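Long-range contact in Na-translocating NADH-quinone reductase subunit C NqrC (Shewanella oneidensis, PDB 4XHF), which is the FMN-binding subunit C of a multi-subunit membrane enzyme complex, represented here by its soluble fragment carrying flavin mononucleotide: residues Trp181-Asp192 with Val206-Val217. Residues are numbered along the deposited sequence; the frame is centred on the assembly and turned at random.
Sequences WLSLWKGKQLFD and VKEGDIHGVDAV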
loop_
_atom_site.group_PDB
_atom_site.type_symbol
_atom_site.label_atom_id
_atom_site.label_comp_id
_atom_site.label_asym_id
_atom_site.label_seq_id
_atom_site.Cartn_x
_atom_site.Cartn_y
_atom_site.Cartn_z
ATOM N N TRP A 181 -5.731 15.063 -0.227
ATOM C CA TRP A 181 -6.308 14.188 0.786
ATOM C C TRP A 181 -5.322 13.109 1.224
ATOM O O TRP A 181 -5.240 12.777 2.405
ATOM C CB TRP A 181 -7.587 13.535 0.264
ATOM C CG TRP A 181 -8.225 12.617 1.259
ATOM C CD1 TRP A 181 -8.973 12.974 2.342
ATOM C CD2 TRP A 181 -8.166 11.188 1.265
ATOM N NE1 TRP A 181 -9.385 11.855 3.023
ATOM C CE2 TRP A 181 -8.904 10.745 2.381
ATOM C CE3 TRP A 181 -7.563 10.238 0.434
ATOM C CZ2 TRP A 181 -9.054 9.395 2.688
ATOM C CZ3 TRP A 181 -7.715 8.899 0.739
ATOM C CH2 TRP A 181 -8.454 8.490 1.856
ATOM N N LEU A 182 -4.579 12.566 0.268
ATOM C CA LEU A 182 -3.611 11.514 0.553
ATOM C C LEU A 182 -2.507 12.002 1.488
ATOM O O LEU A 182 -1.956 11.227 2.267
ATOM C CB LEU A 182 -2.999 10.992 -0.749
ATOM C CG LEU A 182 -3.929 10.195 -1.665
ATOM C CD1 LEU A 182 -3.332 10.090 -3.054
ATOM C CD2 LEU A 182 -4.182 8.814 -1.088
ATOM N N SER A 183 -2.188 13.290 1.408
ATOM C CA SER A 183 -1.119 13.865 2.217
ATOM C C SER A 183 -1.481 13.883 3.698
ATOM O O SER A 183 -0.605 13.995 4.557
ATOM C CB SER A 183 -0.804 15.285 1.748
ATOM O OG SER A 183 -1.885 16.159 2.019
ATOM N N LEU A 184 -2.773 13.780 3.988
ATOM C CA LEU A 184 -3.258 13.793 5.364
ATOM C C LEU A 184 -2.794 12.570 6.150
ATOM O O LEU A 184 -2.714 12.607 7.377
ATOM C CB LEU A 184 -4.786 13.858 5.386
ATOM C CG LEU A 184 -5.451 15.041 4.684
ATOM C CD1 LEU A 184 -6.960 14.893 4.756
ATOM C CD2 LEU A 184 -5.013 16.362 5.292
ATOM N N TRP A 185 -2.504 11.485 5.441
ATOM C CA TRP A 185 -2.125 10.231 6.083
ATOM C C TRP A 185 -0.700 10.274 6.628
ATOM O O TRP A 185 -0.356 9.513 7.533
ATOM C CB TRP A 185 -2.261 9.069 5.097
ATOM C CG TRP A 185 -3.676 8.793 4.672
ATOM C CD1 TRP A 185 -4.384 9.444 3.705
ATOM C CD2 TRP A 185 -4.548 7.786 5.197
ATOM N NE1 TRP A 185 -5.644 8.907 3.598
ATOM C CE2 TRP A 185 -5.769 7.887 4.502
ATOM C CE3 TRP A 185 -4.415 6.809 6.187
ATOM C CZ2 TRP A 185 -6.850 7.051 4.767
ATOM C CZ3 TRP A 185 -5.488 5.980 6.447
ATOM C CH2 TRP A 185 -6.690 6.105 5.741
ATOM N N LYS A 186 0.122 11.159 6.072
ATOM C CA LYS A 186 1.521 11.264 6.473
ATOM C C LYS A 186 1.645 11.545 7.969
ATOM O O LYS A 186 1.095 12.522 8.475
ATOM C CB LYS A 186 2.223 12.363 5.663
ATOM C CG LYS A 186 3.678 12.631 6.051
ATOM C CD LYS A 186 4.573 11.452 5.722
ATOM C CE LYS A 186 6.013 11.697 6.151
ATOM N NZ LYS A 186 6.664 12.768 5.348
ATOM N N GLY A 187 2.360 10.669 8.670
ATOM C CA GLY A 187 2.636 10.857 10.085
ATOM C C GLY A 187 1.665 10.127 10.992
ATOM O O GLY A 187 1.913 9.981 12.189
ATOM N N LYS A 188 0.554 9.670 10.424
ATOM C CA LYS A 188 -0.442 8.932 11.189
ATOM C C LYS A 188 0.085 7.544 11.534
ATOM O O LYS A 188 1.026 7.062 10.905
ATOM C CB LYS A 188 -1.750 8.830 10.403
ATOM C CG LYS A 188 -2.365 10.175 10.040
ATOM C CD LYS A 188 -2.816 10.941 11.271
ATOM C CE LYS A 188 -3.349 12.313 10.905
ATOM N NZ LYS A 188 -4.008 12.977 12.062
ATOM N N GLN A 189 -0.530 6.905 12.527
ATOM C CA GLN A 189 -0.085 5.593 12.992
ATOM C C GLN A 189 -1.191 4.543 12.904
ATOM O O GLN A 189 -2.318 4.770 13.343
ATOM C CB GLN A 189 0.433 5.695 14.427
ATOM C CG GLN A 189 1.767 6.414 14.528
ATOM C CD GLN A 189 2.348 6.374 15.923
ATOM O OE1 GLN A 189 1.616 6.379 16.914
ATOM N NE2 GLN A 189 3.673 6.327 16.011
ATOM N N LEU A 190 -0.846 3.390 12.337
ATOM C CA LEU A 190 -1.810 2.326 12.078
ATOM C C LEU A 190 -2.343 1.672 13.349
ATOM O O LEU A 190 -3.535 1.379 13.439
ATOM C CB LEU A 190 -1.176 1.256 11.185
ATOM C CG LEU A 190 -0.877 1.683 9.747
ATOM C CD1 LEU A 190 0.152 0.759 9.137
ATOM C CD2 LEU A 190 -2.144 1.686 8.908
ATOM N N PHE A 191 -1.462 1.450 14.322
ATOM C CA PHE A 191 -1.795 0.660 15.507
ATOM C C PHE A 191 -1.700 1.446 16.808
ATOM O O PHE A 191 -0.969 2.433 16.896
ATOM C CB PHE A 191 -0.870 -0.552 15.601
ATOM C CG PHE A 191 -0.782 -1.345 14.335
ATOM C CD1 PHE A 191 -1.748 -2.285 14.023
ATOM C CD2 PHE A 191 0.273 -1.157 13.460
ATOM C CE1 PHE A 191 -1.666 -3.017 12.859
ATOM C CE2 PHE A 191 0.361 -1.887 12.294
ATOM C CZ PHE A 191 -0.609 -2.818 11.995
ATOM N N ASP A 192 -2.431 0.985 17.822
ATOM C CA ASP A 192 -2.325 1.544 19.166
ATOM C C ASP A 192 -1.257 0.796 19.969
ATOM O O ASP A 192 -0.514 -0.018 19.420
ATOM C CB ASP A 192 -3.683 1.503 19.888
ATOM C CG ASP A 192 -4.255 0.095 20.022
ATOM O OD1 ASP A 192 -3.485 -0.881 20.124
ATOM O OD2 ASP A 192 -5.498 -0.031 20.041
ATOM N N VAL A 206 -10.313 16.628 12.022
ATOM C CA VAL A 206 -9.200 15.993 12.719
ATOM C C VAL A 206 -8.163 17.005 13.192
ATOM O O VAL A 206 -7.751 17.892 12.442
ATOM C CB VAL A 206 -8.512 14.947 11.819
ATOM C CG1 VAL A 206 -7.334 14.304 12.534
ATOM C CG2 VAL A 206 -9.503 13.882 11.404
ATOM N N LYS A 207 -7.743 16.845 14.443
ATOM C CA LYS A 207 -6.730 17.703 15.044
ATOM C C LYS A 207 -5.349 17.070 14.909
ATOM O O LYS A 207 -5.227 15.856 14.743
ATOM C CB LYS A 207 -7.052 17.956 16.517
ATOM C CG LYS A 207 -8.509 18.323 16.785
ATOM C CD LYS A 207 -8.959 19.506 15.942
ATOM C CE LYS A 207 -10.343 20.003 16.346
ATOM N NZ LYS A 207 -11.444 19.303 15.628
ATOM N N GLU A 208 -4.313 17.900 14.995
ATOM C CA GLU A 208 -2.937 17.451 14.793
ATOM C C GLU A 208 -2.545 16.314 15.736
ATOM O O GLU A 208 -1.763 15.436 15.370
ATOM C CB GLU A 208 -1.971 18.627 14.974
ATOM C CG GLU A 208 -0.519 18.304 14.639
ATOM C CD GLU A 208 0.396 19.510 14.774
ATOM O OE1 GLU A 208 -0.094 20.588 15.171
ATOM O OE2 GLU A 208 1.604 19.379 14.481
ATOM N N GLY A 209 -3.097 16.329 16.946
ATOM C CA GLY A 209 -2.763 15.339 17.954
ATOM C C GLY A 209 -3.499 14.023 17.792
ATOM O O GLY A 209 -3.198 13.051 18.483
ATOM N N ASP A 210 -4.474 13.993 16.889
ATOM C CA ASP A 210 -5.232 12.776 16.624
ATOM C C ASP A 210 -4.482 11.888 15.633
ATOM O O ASP A 210 -4.744 11.923 14.430
ATOM C CB ASP A 210 -6.618 13.123 16.085
ATOM C CG ASP A 210 -7.552 11.927 16.055
ATOM O OD1 ASP A 210 -7.079 10.787 16.245
ATOM O OD2 ASP A 210 -8.766 12.130 15.840
ATOM N N ILE A 211 -3.562 11.076 16.146
ATOM C CA ILE A 211 -2.609 10.370 15.295
ATOM C C ILE A 211 -3.221 9.143 14.616
ATOM O O ILE A 211 -2.598 8.540 13.742
ATOM C CB ILE A 211 -1.357 9.950 16.111
ATOM C CG1 ILE A 211 -0.189 9.612 15.179
ATOM C CG2 ILE A 211 -1.678 8.788 17.047
ATOM C CD1 ILE A 211 1.169 9.636 15.869
ATOM N N HIS A 212 -4.441 8.784 15.009
ATOM C CA HIS A 212 -5.151 7.663 14.393
ATOM C C HIS A 212 -6.324 8.138 13.538
ATOM O O HIS A 212 -7.134 7.328 13.088
ATOM C CB HIS A 212 -5.661 6.695 15.461
ATOM C CG HIS A 212 -4.584 6.137 16.337
ATOM N ND1 HIS A 212 -3.553 5.366 15.846
ATOM C CD2 HIS A 212 -4.382 6.233 17.672
ATOM C CE1 HIS A 212 -2.757 5.016 16.842
ATOM N NE2 HIS A 212 -3.239 5.529 17.959
ATOM N N GLY A 213 -6.409 9.446 13.317
ATOM C CA GLY A 213 -7.527 10.033 12.598
ATOM C C GLY A 213 -7.151 10.603 11.244
ATOM O O GLY A 213 -6.075 11.176 11.083
ATOM N N VAL A 214 -8.045 10.434 10.272
ATOM C CA VAL A 214 -7.899 11.045 8.952
ATOM C C VAL A 214 -9.223 11.679 8.554
ATOM O O VAL A 214 -10.284 11.101 8.787
ATOM C CB VAL A 214 -7.483 10.023 7.873
ATOM C CG1 VAL A 214 -7.198 10.731 6.551
ATOM C CG2 VAL A 214 -6.270 9.234 8.326
ATOM N N ASP A 215 -9.158 12.860 7.949
ATOM C CA ASP A 215 -10.365 13.581 7.570
ATOM C C ASP A 215 -11.196 12.797 6.564
ATOM O O ASP A 215 -10.718 12.444 5.485
ATOM C CB ASP A 215 -10.019 14.951 6.982
ATOM C CG ASP A 215 -9.511 15.923 8.025
ATOM O OD1 ASP A 215 -10.342 16.475 8.775
ATOM O OD2 ASP A 215 -8.284 16.147 8.085
ATOM N N ALA A 216 -12.441 12.518 6.932
ATOM C CA ALA A 216 -13.405 11.977 5.990
ATOM C C ALA A 216 -13.810 13.079 5.023
ATOM O O ALA A 216 -13.853 14.250 5.396
ATOM C CB ALA A 216 -14.617 11.430 6.718
ATOM N N VAL A 217 -14.089 12.705 3.781
ATOM C CA VAL A 217 -14.588 13.654 2.796
ATOM C C VAL A 217 -16.111 13.630 2.821
ATOM O O VAL A 217 -16.732 12.701 2.303
ATOM C CB VAL A 217 -14.063 13.327 1.389
ATOM C CG1 VAL A 217 -14.659 14.269 0.354
ATOM C CG2 VAL A 217 -12.549 13.418 1.374
HETATM O O HOH W 1 -1.601 13.651 13.165
#
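Lys188 and Gln189 run past Ile211 and His212, where the backbones come closest, CA of Lys188 lying 4.9 Å from CA of Ile211. Gln189 N gives a hydrogen bond to Ile211 O. A type II turn, Trp185 to Lys188, leads into this pairing; at the Gly187 phi of 96° a CB would jam against Lys186 O, so glycine fits. Successive type I turns, Lys207 to Asp210 and Asp210 to Gly213, present carbonyls to Lys188. A bend at chi2 (-66°) swings the lysine chain over them, and NZ reaches Asp210 O at 2.7 Å, weakly Gly213 O, and a water held by Glu208 O. The His212 imidazole donates through ND1 to Gln189 O, 2.9 Å away and near the ring plane, while Ile211 CD1 packs against the Gln189 amide, whose NE2 bonds Thr157.

The two methyls of Val214 share the Trp185 indole: CG2 lies over the six-membered ring, 3.7 Å from its centroid, a CH-pi contact, and CG1 is 3.8 Å from Trp185 NE1. The Trp181 indole, CG anti to N, turns NE1 to Asp215 O at 2.9 Å, almost collinear with the carbonyl.

The contact joins helix 179-182 and the chain after it to strand 213-215, which pairs in parallel with strand 200-202. Trp185 also touches strand 158-165 and helix 221-234, and Val217, its side chain about 8 Å from the bound FMN, directly precedes pocket residues Ser218 to Thr223.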